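PDB 1BDG: hexokinase from Schistosoma mansoni, which transfers a phosphate group from ATP to hexoses such as glucose, mannose and fructose, giving hexose 6-phosphates at the entry to glycolysis. Local coordinates for residues T59-G64 and G200-C205; A193-T198 and A441-S446; E315-R320 and L350-V355; Y344-D349 and R361-A366. All blocks are in the same frame, centred on the assembly; numbering follows the deposited sequence.

Contact 1. Residues T59-G64 and G200-C205; sequences TKTPNG and GTLASC
T61 and P62, side by side in the loop that joins strand 54-55 to strand 68-75, lean on L202 and A203 of helix 197-206. The threonine contributes only its methyl: T61 CG2 meets L202 CD2 at 3.6 Å. Its chi1 of 49° lodges OG1 between the backbone N and the carbonyl carbon and sends CG2 out opposite that carbonyl, toward the helix. The hydroxyl therefore stays back, with T61 OG1 5.4 Å from L202 CD2. L202 leaves the helix across the line of approach and turns its end inward. With chi1 -166° and chi2 164° the chain is extended, and of its two branches CD2 takes up the threonine methyl while CD1 lies farther off. The two side chains cross at about a right angle and meet through one pair of methyls. One residue on, the ring carbon P62 CD sits 4.2 Å from A203 CB; the closest CA pair is T61 and A203, 6.0 Å apart. The proline ring does not stop at this helix, for it also packs on A442 and I443 of helix 435-444 and on L207. Farther along helix 197-206, C205 is tied by a disulfide to C212, and S204 OG bonds to G435 O. In chemical terms the contact is a small patch of methyl and methylene groups without a polar bond between the segments. It depends on van der Waals packing, and lays a loop running between the two sheets against helix 197-206, near the predicted start of the large subdomain.

Contact 2. Residues A193-T198 and A441-S446; sequences AVVNDT and AAIAAS. With GLC (alpha-D-glucopyranose), chain B.
V195 and I443 owe their meeting to their first torsions. In V195 (chi1 163°) CG2 stands opposite the carbonyl carbon, and in I443 chi1 of -63° followed by a near-straight chi2 carries CD1 outward. The side chains reach tip to tip: V195 CG2 lies 3.9 Å from I443 CD1, and the isoleucine's CG2 branch is equally near. Two residues earlier in the strand, A193 CB comes to within 4.4 Å of A444 CA, a small side chain against the helix backbone itself.

Just past V195 the chain turns to polar work. N196 is the N-cap of helix 197-206: its OD1 accepts from T198 OG1 at 2.7 Å and, more loosely, from T198 N, which stands above the carbonyl plane. With OD1 occupied this way the amide is held so that ND2 faces the sugar, and N196 ND2 donates to GLC O3 at 3.3 Å in a nearly straight bond (169°). D197 spreads its carboxylate over two hydroxyls, OD1 taking GLC O4 at 2.7 Å and OD2 taking GLC O6 at 2.9 Å. O6 is the hydroxyl that receives phosphate. S144 OG also bonds to D197 OD2, and T161, K162, N223, E249 and E283 complete the grip on the sugar.

Strand 189-195 is an outermost strand of its five-stranded sheet, bonded to strand 137-143 through L139, F141 and F143. Helix 435-444 packs on that sheet, A444 also touching F70 of strand 68-75, while N196 and T198 rest on N223 of strand 222-229 and N247 of strand 243-247.

Contact 3. Residues E315-R320 and L350-V355; sequences ERLKVR and LHVPVV
R316 and L350 bring the two backbones closest, with R316 CA 6.1 Å from L350 CA. Around R316 the chain makes a short 3-10 turn, in which K318 N bonds to E315 O and V319 N to R316 O; S322 OG binds R316 O and V319 O from outside. The other segment has just come off helix 340-349: H351 leaves helical geometry with a positive phi of 52°, and V352 is bonded back to the backbone of L346.

L350 carries most of the contact. Its CD1 is set against the fork of L317, 3.7 Å from L317 CD2 and as near to L317 CD1. The other branch, L350 CD2, also touches L317 CD2, at 3.8 Å, and reaches R316 CG at 4.1 Å. The two leucines cross at about a right angle. V352 CG2 brushes L317 CD1 more distantly, at 4.4 Å. R316 lays CB and CG over the L350 carbonyl, with R316 CB 3.6 Å from L350 O. A bend at chi2 (99°) then directs the rest of the arginine toward Y327, which L350 touches as well.

Chemically this is a greasy core edged by one long charged chain: the leucines and V352 are buried, and the methylenes of R316 extend that apolar surface. Y327 rests on side chains from both segments, so the packing borders a residue that probably belongs to the ATP site.

Contact 4. Residues Y344-D349 and R361-A366; sequences YMLTDD and RIVRYA
Apolar packing does all the joining here. V363, on the long helix 357-389, receives two side chains from helix 340-349: M345 CE lies 3.9 Å from V363 CG1, and L346 CD2 is at the same distance from that methyl. The second valine branch takes a smaller share, with V363 CG2 4.2 Å from L346 CD2. The methionine runs straight out, chi1 and chi2 both near 180°, and bends only at its sulfur (chi3 100°), which swings the terminal methyl onto the valine. L346 and V363 lie alongside one another, running in opposing directions, whereas M345 meets V363 at a slant. The backbones stay well apart, 8.8 Å between L346 CA and V363 CA, so side-chain ends alone bridge the gap. M345 also touches Y327 and V331, which ties this packing to helix 327-331.

The hydrogen bonds of this region run within the helices. Y344 O accepts both D348 N and T347 OG1, the latter at 3.2 Å and well above the carbonyl plane, both arriving from one face of it. At 345-349 the helix widens into a pi-type turn. D348 CB packs on one face of the Y344 ring, offset toward its rim.

The arginines of 361-366 turn to other partners. R364 leads away from helix 340-349 to a salt bridge with E332 and a bond to D334 O, and R361 makes a cation-pi contact with F9 of helix 5-16.

In sum, the helix pair is held by buried methyls, one of them the methionine's terminal CE, with R364's guanidinium bonding elsewhere.

Overall arrangement
The four contacts fall into two pairs on opposite sides of the molecule's centre. Contacts 1 and 2, with centres 9 Å apart, share helix 197-206 and merge where A203 meets I443. Contact 2 bonds to the bound glucose directly; in contact 1 the side chain of L202 is about 11 Å from the bound glucose. Contacts 3 and 4 lie 11 Å apart by centre, joined by backbone pairs such as V352 N to L346 O, probably a hydrogen bond, and both reach Y327, assigned to the ATP site by similarity. Between contacts 2 and 3 the centres are 43 Å apart, yet along the chain contacts 3 and 4 lie nested inside the loop closed by contact 2.

Contact 1. Residues T59-G64 and G200-C205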
loop_
_atom_site.group_PDB
_atom_site.type_symbol
_atom_site.label_atom_id
_atom_site.label_comp_id
_atom_site.label_asym_id
_atom_site.label_seq_id
_atom_site.Cartn_x
_atom_site.Cartn_y
_atom_site.Cartn_z
ATOM N N THR A 59 14.547 13.868 -7.895
ATOM C CA THR A 59 14.507 15.236 -7.423
ATOM C C THR A 59 13.452 16.102 -8.135
ATOM O O THR A 59 12.626 16.736 -7.475
ATOM C CB THR A 59 15.907 15.849 -7.467
ATOM O OG1 THR A 59 16.466 15.680 -8.776
ATOM C CG2 THR A 59 16.806 15.139 -6.467
ATOM N N LYS A 60 13.399 16.032 -9.461
ATOM C CA LYS A 60 12.438 16.821 -10.236
ATOM C C LYS A 60 11.354 15.961 -10.921
ATOM O O LYS A 60 11.669 15.099 -11.751
ATOM C CB LYS A 60 13.179 17.667 -11.282
ATOM N N THR A 61 10.084 16.238 -10.612
ATOM C CA THR A 61 8.962 15.497 -11.195
ATOM C C THR A 61 8.736 15.785 -12.679
ATOM O O THR A 61 8.818 16.930 -13.128
ATOM C CB THR A 61 7.641 15.780 -10.454
ATOM O OG1 THR A 61 7.480 17.194 -10.311
ATOM C CG2 THR A 61 7.628 15.098 -9.074
ATOM N N PRO A 62 8.394 14.742 -13.448
ATOM C CA PRO A 62 8.146 14.859 -14.882
ATOM C C PRO A 62 7.180 15.974 -15.259
ATOM O O PRO A 62 6.052 16.055 -14.761
ATOM C CB PRO A 62 7.621 13.470 -15.236
ATOM C CG PRO A 62 8.460 12.588 -14.330
ATOM C CD PRO A 62 8.311 13.330 -13.020
ATOM N N ASN A 63 7.651 16.827 -16.161
ATOM C CA ASN A 63 6.884 17.978 -16.653
ATOM C C ASN A 63 6.029 17.686 -17.892
ATOM O O ASN A 63 5.096 18.428 -18.198
ATOM C CB ASN A 63 7.851 19.119 -16.962
ATOM C CG ASN A 63 9.054 18.648 -17.746
ATOM O OD1 ASN A 63 8.911 17.947 -18.748
ATOM N ND2 ASN A 63 10.245 18.970 -17.264
ATOM N N GLY A 64 6.381 16.638 -18.637
ATOM C CA GLY A 64 5.609 16.295 -19.816
ATOM C C GLY A 64 6.327 16.502 -21.133
ATOM O O GLY A 64 5.842 16.043 -22.172
ATOM N N GLY A 200 6.092 6.428 -8.062
ATOM C CA GLY A 200 5.518 6.319 -9.387
ATOM C C GLY A 200 4.174 7.009 -9.437
ATOM O O GLY A 200 3.852 7.681 -10.405
ATOM N N THR A 201 3.382 6.858 -8.385
ATOM C CA THR A 201 2.069 7.487 -8.317
ATOM C C THR A 201 2.221 9.014 -8.264
ATOM O O THR A 201 1.590 9.723 -9.043
ATOM C CB THR A 201 1.267 6.959 -7.093
ATOM O OG1 THR A 201 1.090 5.536 -7.206
ATOM C CG2 THR A 201 -0.085 7.624 -6.993
ATOM N N LEU A 202 3.081 9.528 -7.386
ATOM C CA LEU A 202 3.284 10.979 -7.300
ATOM C C LEU A 202 3.608 11.516 -8.698
ATOM O O LEU A 202 3.066 12.532 -9.102
ATOM C CB LEU A 202 4.399 11.334 -6.300
ATOM C CG LEU A 202 4.510 12.808 -5.843
ATOM C CD1 LEU A 202 5.368 12.927 -4.587
ATOM C CD2 LEU A 202 5.057 13.699 -6.942
ATOM N N ALA A 203 4.432 10.794 -9.458
ATOM C CA ALA A 203 4.777 11.200 -10.822
ATOM C C ALA A 203 3.569 11.203 -11.789
ATOM O O ALA A 203 3.349 12.187 -12.495
ATOM C CB ALA A 203 5.894 10.332 -11.361
ATOM N N SER A 204 2.788 10.127 -11.839
ATOM C CA SER A 204 1.618 10.100 -12.726
ATOM C C SER A 204 0.714 11.268 -12.393
ATOM O O SER A 204 0.103 11.883 -13.284
ATOM C CB SER A 204 0.797 8.824 -12.542
ATOM O OG SER A 204 1.418 7.706 -13.141
ATOM N N CYS A 205 0.640 11.568 -11.098
ATOM C CA CYS A 205 -0.189 12.642 -10.589
ATOM C C CYS A 205 0.316 14.039 -10.934
ATOM O O CYS A 205 -0.481 14.906 -11.285
ATOM C CB CYS A 205 -0.330 12.486 -9.087
ATOM S SG CYS A 205 -1.318 13.769 -8.261
#

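Contact 2. Residues A193-T198 and A441-S446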
loop_
_atom_site.group_PDB
_atom_site.type_symbol
_atom_site.label_atom_id
_atom_site.label_comp_id
_atom_site.label_asym_id
_atom_site.label_seq_id
_atom_site.Cartn_x
_atom_site.Cartn_y
_atom_site.Cartn_z
ATOM N N ALA A 193 15.290 1.953 -13.982
ATOM C CA ALA A 193 15.189 2.945 -12.944
ATOM C C ALA A 193 14.308 2.230 -11.944
ATOM O O ALA A 193 13.308 1.620 -12.323
ATOM C CB ALA A 193 14.487 4.185 -13.475
ATOM N N VAL A 194 14.733 2.201 -10.690
ATOM C CA VAL A 194 13.941 1.553 -9.676
ATOM C C VAL A 194 13.201 2.656 -8.974
ATOM O O VAL A 194 13.797 3.576 -8.420
ATOM C CB VAL A 194 14.782 0.771 -8.664
ATOM C CG1 VAL A 194 13.867 -0.034 -7.758
ATOM C CG2 VAL A 194 15.729 -0.143 -9.400
ATOM N N VAL A 195 11.885 2.552 -9.018
ATOM C CA VAL A 195 11.002 3.516 -8.412
ATOM C C VAL A 195 10.011 2.731 -7.559
ATOM O O VAL A 195 9.648 1.593 -7.879
ATOM C CB VAL A 195 10.261 4.297 -9.522
ATOM C CG1 VAL A 195 9.044 5.011 -8.968
ATOM C CG2 VAL A 195 11.205 5.281 -10.177
ATOM N N ASN A 196 9.655 3.300 -6.421
ATOM C CA ASN A 196 8.671 2.695 -5.526
ATOM C C ASN A 196 7.260 3.048 -6.085
ATOM O O ASN A 196 7.102 4.012 -6.843
ATOM C CB ASN A 196 8.886 3.269 -4.125
ATOM C CG ASN A 196 8.014 2.624 -3.089
ATOM O OD1 ASN A 196 6.977 3.171 -2.700
ATOM N ND2 ASN A 196 8.420 1.458 -2.631
ATOM N N ASP A 197 6.233 2.289 -5.740
ATOM C CA ASP A 197 4.917 2.619 -6.267
ATOM C C ASP A 197 4.429 4.005 -5.861
ATOM O O ASP A 197 3.913 4.729 -6.696
ATOM C CB ASP A 197 3.863 1.537 -5.973
ATOM C CG ASP A 197 3.762 1.169 -4.499
ATOM O OD1 ASP A 197 4.165 1.950 -3.622
ATOM O OD2 ASP A 197 3.251 0.082 -4.202
ATOM N N THR A 198 4.649 4.416 -4.615
ATOM C CA THR A 198 4.203 5.736 -4.178
ATOM C C THR A 198 4.824 6.813 -5.048
ATOM O O THR A 198 4.130 7.721 -5.526
ATOM C CB THR A 198 4.615 5.994 -2.763
ATOM O OG1 THR A 198 5.984 5.630 -2.613
ATOM C CG2 THR A 198 3.773 5.191 -1.815
ATOM N N ALA A 441 7.499 5.625 -16.339
ATOM C CA ALA A 441 8.108 5.812 -17.652
ATOM C C ALA A 441 8.704 7.203 -17.827
ATOM O O ALA A 441 9.834 7.334 -18.293
ATOM C CB ALA A 441 7.124 5.530 -18.726
ATOM N N ALA A 442 7.949 8.244 -17.477
ATOM C CA ALA A 442 8.486 9.604 -17.562
ATOM C C ALA A 442 9.765 9.619 -16.722
ATOM O O ALA A 442 10.801 10.061 -17.194
ATOM C CB ALA A 442 7.496 10.623 -17.028
ATOM N N ILE A 443 9.729 9.059 -15.516
ATOM C CA ILE A 443 10.941 9.032 -14.701
ATOM C C ILE A 443 12.080 8.329 -15.466
ATOM O O ILE A 443 13.206 8.852 -15.569
ATOM C CB ILE A 443 10.730 8.339 -13.338
ATOM C CG1 ILE A 443 9.698 9.113 -12.501
ATOM C CG2 ILE A 443 12.069 8.216 -12.632
ATOM C CD1 ILE A 443 9.599 8.686 -11.042
ATOM N N ALA A 444 11.775 7.170 -16.038
ATOM C CA ALA A 444 12.768 6.432 -16.808
ATOM C C ALA A 444 13.380 7.323 -17.907
ATOM O O ALA A 444 14.578 7.257 -18.169
ATOM C CB ALA A 444 12.131 5.201 -17.417
ATOM N N ALA A 445 12.574 8.213 -18.483
ATOM C CA ALA A 445 13.023 9.117 -19.545
ATOM C C ALA A 445 14.347 9.876 -19.247
ATOM O O ALA A 445 14.926 10.529 -20.140
ATOM C CB ALA A 445 11.883 10.092 -19.924
ATOM N N SER A 446 14.832 9.755 -18.010
ATOM C CA SER A 446 16.081 10.389 -17.584
ATOM C C SER A 446 16.968 9.291 -16.987
ATOM O O SER A 446 18.183 9.249 -17.238
ATOM C CB SER A 446 15.815 11.459 -16.502
ATOM O OG SER A 446 14.590 12.177 -16.703
HETATM C C1 GLC B . 4.159 -2.098 1.318
HETATM C C2 GLC B . 5.584 -1.886 0.806
HETATM C C3 GLC B . 5.751 -0.458 0.340
HETATM C C4 GLC B . 4.696 -0.133 -0.703
HETATM C C5 GLC B . 3.322 -0.377 -0.118
HETATM C C6 GLC B . 2.217 -0.135 -1.128
HETATM O O1 GLC B . 3.934 -1.201 2.353
HETATM O O2 GLC B . 6.532 -2.150 1.838
HETATM O O3 GLC B . 7.043 -0.271 -0.220
HETATM O O4 GLC B . 4.822 1.207 -1.112
HETATM O O5 GLC B . 3.222 -1.742 0.294
HETATM O O6 GLC B . 1.983 -1.280 -1.920
#

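Contact 3. Residues E315-R320 and L350-V355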
loop_
_atom_site.group_PDB
_atom_site.type_symbol
_atom_site.label_atom_id
_atom_site.label_comp_id
_atom_site.label_asym_id
_atom_site.label_seq_id
_atom_site.Cartn_x
_atom_site.Cartn_y
_atom_site.Cartn_z
ATOM N N GLU A 315 -15.248 -24.910 8.652
ATOM C CA GLU A 315 -13.967 -25.388 8.118
ATOM C C GLU A 315 -13.198 -24.267 7.429
ATOM O O GLU A 315 -12.025 -24.039 7.730
ATOM C CB GLU A 315 -14.201 -26.555 7.141
ATOM N N ARG A 316 -13.891 -23.546 6.548
ATOM C CA ARG A 316 -13.327 -22.433 5.788
ATOM C C ARG A 316 -12.575 -21.418 6.653
ATOM O O ARG A 316 -11.375 -21.210 6.467
ATOM C CB ARG A 316 -14.436 -21.739 5.001
ATOM C CG ARG A 316 -13.996 -20.462 4.286
ATOM C CD ARG A 316 -13.677 -20.654 2.794
ATOM N NE ARG A 316 -13.025 -19.450 2.252
ATOM C CZ ARG A 316 -13.160 -18.986 1.010
ATOM N NH1 ARG A 316 -13.945 -19.614 0.132
ATOM N NH2 ARG A 316 -12.491 -17.893 0.645
ATOM N N LEU A 317 -13.262 -20.825 7.622
ATOM C CA LEU A 317 -12.655 -19.834 8.520
ATOM C C LEU A 317 -11.559 -20.377 9.460
ATOM O O LEU A 317 -11.266 -19.774 10.501
ATOM C CB LEU A 317 -13.744 -19.127 9.332
ATOM C CG LEU A 317 -14.643 -18.207 8.504
ATOM C CD1 LEU A 317 -15.961 -17.936 9.227
ATOM C CD2 LEU A 317 -13.879 -16.922 8.167
ATOM N N LYS A 318 -11.033 -21.560 9.147
ATOM C CA LYS A 318 -9.955 -22.142 9.936
ATOM C C LYS A 318 -8.685 -21.862 9.151
ATOM O O LYS A 318 -7.628 -21.613 9.727
ATOM C CB LYS A 318 -10.157 -23.646 10.127
ATOM C CG LYS A 318 -11.234 -24.002 11.193
ATOM N N VAL A 319 -8.832 -21.865 7.825
ATOM C CA VAL A 319 -7.776 -21.593 6.841
ATOM C C VAL A 319 -7.503 -20.076 6.850
ATOM O O VAL A 319 -8.436 -19.278 6.715
ATOM C CB VAL A 319 -8.301 -21.947 5.415
ATOM C CG1 VAL A 319 -7.221 -21.719 4.344
ATOM C CG2 VAL A 319 -8.815 -23.371 5.376
ATOM N N ARG A 320 -6.252 -19.663 7.007
ATOM C CA ARG A 320 -5.952 -18.229 6.997
ATOM C C ARG A 320 -6.290 -17.619 5.623
ATOM O O ARG A 320 -6.254 -18.310 4.596
ATOM C CB ARG A 320 -4.481 -17.961 7.356
ATOM N N LEU A 350 -18.160 -17.734 2.791
ATOM C CA LEU A 350 -17.570 -18.533 3.876
ATOM C C LEU A 350 -18.270 -19.875 4.148
ATOM O O LEU A 350 -17.832 -20.655 5.006
ATOM C CB LEU A 350 -17.513 -17.723 5.170
ATOM C CG LEU A 350 -16.780 -16.384 5.083
ATOM C CD1 LEU A 350 -16.844 -15.656 6.420
ATOM C CD2 LEU A 350 -15.336 -16.603 4.647
ATOM N N HIS A 351 -19.357 -20.140 3.429
ATOM C CA HIS A 351 -20.101 -21.383 3.609
ATOM C C HIS A 351 -20.503 -21.694 5.076
ATOM O O HIS A 351 -20.656 -22.876 5.428
ATOM C CB HIS A 351 -19.314 -22.577 3.055
ATOM C CG HIS A 351 -18.814 -22.392 1.655
ATOM N ND1 HIS A 351 -18.942 -21.208 0.956
ATOM C CD2 HIS A 351 -18.160 -23.245 0.828
ATOM C CE1 HIS A 351 -18.384 -21.337 -0.240
ATOM N NE2 HIS A 351 -17.906 -22.565 -0.341
ATOM N N VAL A 352 -20.611 -20.694 5.951
ATOM C CA VAL A 352 -21.026 -20.987 7.321
ATOM C C VAL A 352 -22.331 -21.792 7.210
ATOM O O VAL A 352 -23.272 -21.348 6.555
ATOM C CB VAL A 352 -21.331 -19.711 8.125
ATOM C CG1 VAL A 352 -21.686 -20.072 9.563
ATOM C CG2 VAL A 352 -20.145 -18.774 8.113
ATOM N N PRO A 353 -22.389 -22.983 7.832
ATOM C CA PRO A 353 -23.506 -23.946 7.880
ATOM C C PRO A 353 -24.889 -23.416 8.315
ATOM O O PRO A 353 -25.847 -23.463 7.545
ATOM C CB PRO A 353 -22.990 -24.994 8.865
ATOM C CG PRO A 353 -21.538 -24.980 8.619
ATOM C CD PRO A 353 -21.238 -23.512 8.575
ATOM N N VAL A 354 -25.014 -23.005 9.575
ATOM C CA VAL A 354 -26.268 -22.473 10.104
ATOM C C VAL A 354 -25.971 -21.034 10.502
ATOM O O VAL A 354 -25.047 -20.799 11.284
ATOM C CB VAL A 354 -26.716 -23.235 11.369
ATOM C CG1 VAL A 354 -28.086 -22.787 11.801
ATOM C CG2 VAL A 354 -26.698 -24.725 11.113
ATOM N N VAL A 355 -26.753 -20.085 9.983
ATOM C CA VAL A 355 -26.550 -18.663 10.265
ATOM C C VAL A 355 -27.809 -17.964 10.793
ATOM O O VAL A 355 -28.932 -18.249 10.346
ATOM C CB VAL A 355 -26.038 -17.928 9.003
ATOM C CG1 VAL A 355 -27.046 -18.053 7.894
ATOM C CG2 VAL A 355 -25.770 -16.457 9.296
#

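Contact 4. Residues Y344-D349 and R361-A366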
loop_
_atom_site.group_PDB
_atom_site.type_symbol
_atom_site.label_atom_id
_atom_site.label_comp_id
_atom_site.label_asym_id
_atom_site.label_seq_id
_atom_site.Cartn_x
_atom_site.Cartn_y
_atom_site.Cartn_z
ATOM N N TYR A 344 -25.334 -13.094 2.852
ATOM C CA TYR A 344 -24.833 -13.845 1.721
ATOM C C TYR A 344 -23.374 -14.225 1.935
ATOM O O TYR A 344 -22.960 -15.316 1.555
ATOM C CB TYR A 344 -24.991 -13.034 0.423
ATOM C CG TYR A 344 -24.113 -13.500 -0.736
ATOM C CD1 TYR A 344 -22.782 -13.069 -0.851
ATOM C CD2 TYR A 344 -24.610 -14.356 -1.722
ATOM C CE1 TYR A 344 -21.975 -13.478 -1.910
ATOM C CE2 TYR A 344 -23.804 -14.770 -2.791
ATOM C CZ TYR A 344 -22.489 -14.326 -2.874
ATOM O OH TYR A 344 -21.687 -14.739 -3.917
ATOM N N MET A 345 -22.600 -13.340 2.557
ATOM C CA MET A 345 -21.180 -13.603 2.772
ATOM C C MET A 345 -20.940 -14.807 3.647
ATOM O O MET A 345 -20.205 -15.719 3.270
ATOM C CB MET A 345 -20.476 -12.393 3.379
ATOM C CG MET A 345 -18.995 -12.619 3.641
ATOM S SD MET A 345 -18.263 -11.174 4.405
ATOM C CE MET A 345 -18.213 -11.672 6.102
ATOM N N LEU A 346 -21.572 -14.807 4.811
ATOM C CA LEU A 346 -21.420 -15.895 5.759
ATOM C C LEU A 346 -21.746 -17.249 5.125
ATOM O O LEU A 346 -20.932 -18.176 5.189
ATOM C CB LEU A 346 -22.305 -15.663 6.985
ATOM C CG LEU A 346 -22.160 -14.392 7.834
ATOM C CD1 LEU A 346 -22.763 -14.638 9.221
ATOM C CD2 LEU A 346 -20.684 -14.003 7.956
ATOM N N THR A 347 -22.889 -17.327 4.448
ATOM C CA THR A 347 -23.365 -18.561 3.822
ATOM C C THR A 347 -22.714 -18.951 2.488
ATOM O O THR A 347 -22.374 -20.120 2.246
ATOM C CB THR A 347 -24.849 -18.460 3.559
ATOM O OG1 THR A 347 -25.058 -17.528 2.491
ATOM C CG2 THR A 347 -25.567 -17.957 4.785
ATOM N N ASP A 348 -22.588 -17.974 1.604
ATOM C CA ASP A 348 -22.011 -18.198 0.298
ATOM C C ASP A 348 -20.493 -18.145 0.136
ATOM O O ASP A 348 -19.901 -19.036 -0.506
ATOM C CB ASP A 348 -22.666 -17.268 -0.698
ATOM C CG ASP A 348 -23.795 -17.920 -1.403
ATOM O OD1 ASP A 348 -23.482 -18.833 -2.193
ATOM O OD2 ASP A 348 -24.971 -17.539 -1.158
ATOM N N ASP A 349 -19.863 -17.078 0.622
ATOM C CA ASP A 349 -18.422 -16.980 0.480
ATOM C C ASP A 349 -17.748 -17.861 1.530
ATOM O O ASP A 349 -16.951 -18.730 1.179
ATOM C CB ASP A 349 -17.947 -15.519 0.547
ATOM C CG ASP A 349 -18.431 -14.680 -0.645
ATOM O OD1 ASP A 349 -18.475 -15.201 -1.789
ATOM O OD2 ASP A 349 -18.777 -13.494 -0.438
ATOM N N ARG A 361 -25.737 -9.419 12.038
ATOM C CA ARG A 361 -25.623 -8.115 12.686
ATOM C C ARG A 361 -24.252 -7.946 13.362
ATOM O O ARG A 361 -23.554 -6.957 13.134
ATOM C CB ARG A 361 -26.755 -7.917 13.697
ATOM C CG ARG A 361 -26.600 -6.641 14.480
ATOM C CD ARG A 361 -27.903 -6.106 15.000
ATOM N NE ARG A 361 -27.857 -5.840 16.432
ATOM C CZ ARG A 361 -28.826 -5.225 17.102
ATOM N NH1 ARG A 361 -29.915 -4.804 16.449
ATOM N NH2 ARG A 361 -28.734 -5.073 18.420
ATOM N N ILE A 362 -23.879 -8.924 14.190
ATOM C CA ILE A 362 -22.587 -8.936 14.884
ATOM C C ILE A 362 -21.437 -8.828 13.874
ATOM O O ILE A 362 -20.528 -8.036 14.072
ATOM C CB ILE A 362 -22.408 -10.245 15.733
ATOM C CG1 ILE A 362 -23.209 -10.149 17.034
ATOM C CG2 ILE A 362 -20.940 -10.557 15.969
ATOM C CD1 ILE A 362 -23.204 -11.408 17.839
ATOM N N VAL A 363 -21.507 -9.583 12.777
ATOM C CA VAL A 363 -20.453 -9.561 11.763
ATOM C C VAL A 363 -20.326 -8.252 10.968
ATOM O O VAL A 363 -19.214 -7.845 10.632
ATOM C CB VAL A 363 -20.541 -10.793 10.819
ATOM C CG1 VAL A 363 -19.559 -10.675 9.672
ATOM C CG2 VAL A 363 -20.212 -12.049 11.587
ATOM N N ARG A 364 -21.438 -7.585 10.669
ATOM C CA ARG A 364 -21.367 -6.315 9.926
ATOM C C ARG A 364 -20.772 -5.221 10.825
ATOM O O ARG A 364 -20.140 -4.281 10.356
ATOM C CB ARG A 364 -22.755 -5.884 9.422
ATOM C CG ARG A 364 -22.733 -4.776 8.365
ATOM C CD ARG A 364 -23.659 -3.629 8.751
ATOM N NE ARG A 364 -23.812 -2.597 7.719
ATOM C CZ ARG A 364 -22.834 -1.798 7.280
ATOM N NH1 ARG A 364 -21.596 -1.908 7.770
ATOM N NH2 ARG A 364 -23.103 -0.860 6.361
ATOM N N TYR A 365 -20.973 -5.356 12.127
ATOM C CA TYR A 365 -20.438 -4.391 13.072
ATOM C C TYR A 365 -18.924 -4.608 13.158
ATOM O O TYR A 365 -18.148 -3.653 13.186
ATOM C CB TYR A 365 -21.099 -4.588 14.433
ATOM C CG TYR A 365 -20.700 -3.577 15.473
ATOM C CD1 TYR A 365 -21.189 -2.276 15.434
ATOM C CD2 TYR A 365 -19.849 -3.935 16.520
ATOM C CE1 TYR A 365 -20.844 -1.355 16.416
ATOM C CE2 TYR A 365 -19.493 -3.028 17.502
ATOM C CZ TYR A 365 -19.994 -1.742 17.451
ATOM O OH TYR A 365 -19.668 -0.859 18.447
ATOM N N ALA A 366 -18.501 -5.867 13.167
ATOM C CA ALA A 366 -17.083 -6.171 13.214
ATOM C C ALA A 366 -16.384 -5.545 11.998
ATOM O O ALA A 366 -15.356 -4.900 12.152
ATOM C CB ALA A 366 -16.866 -7.684 13.283
#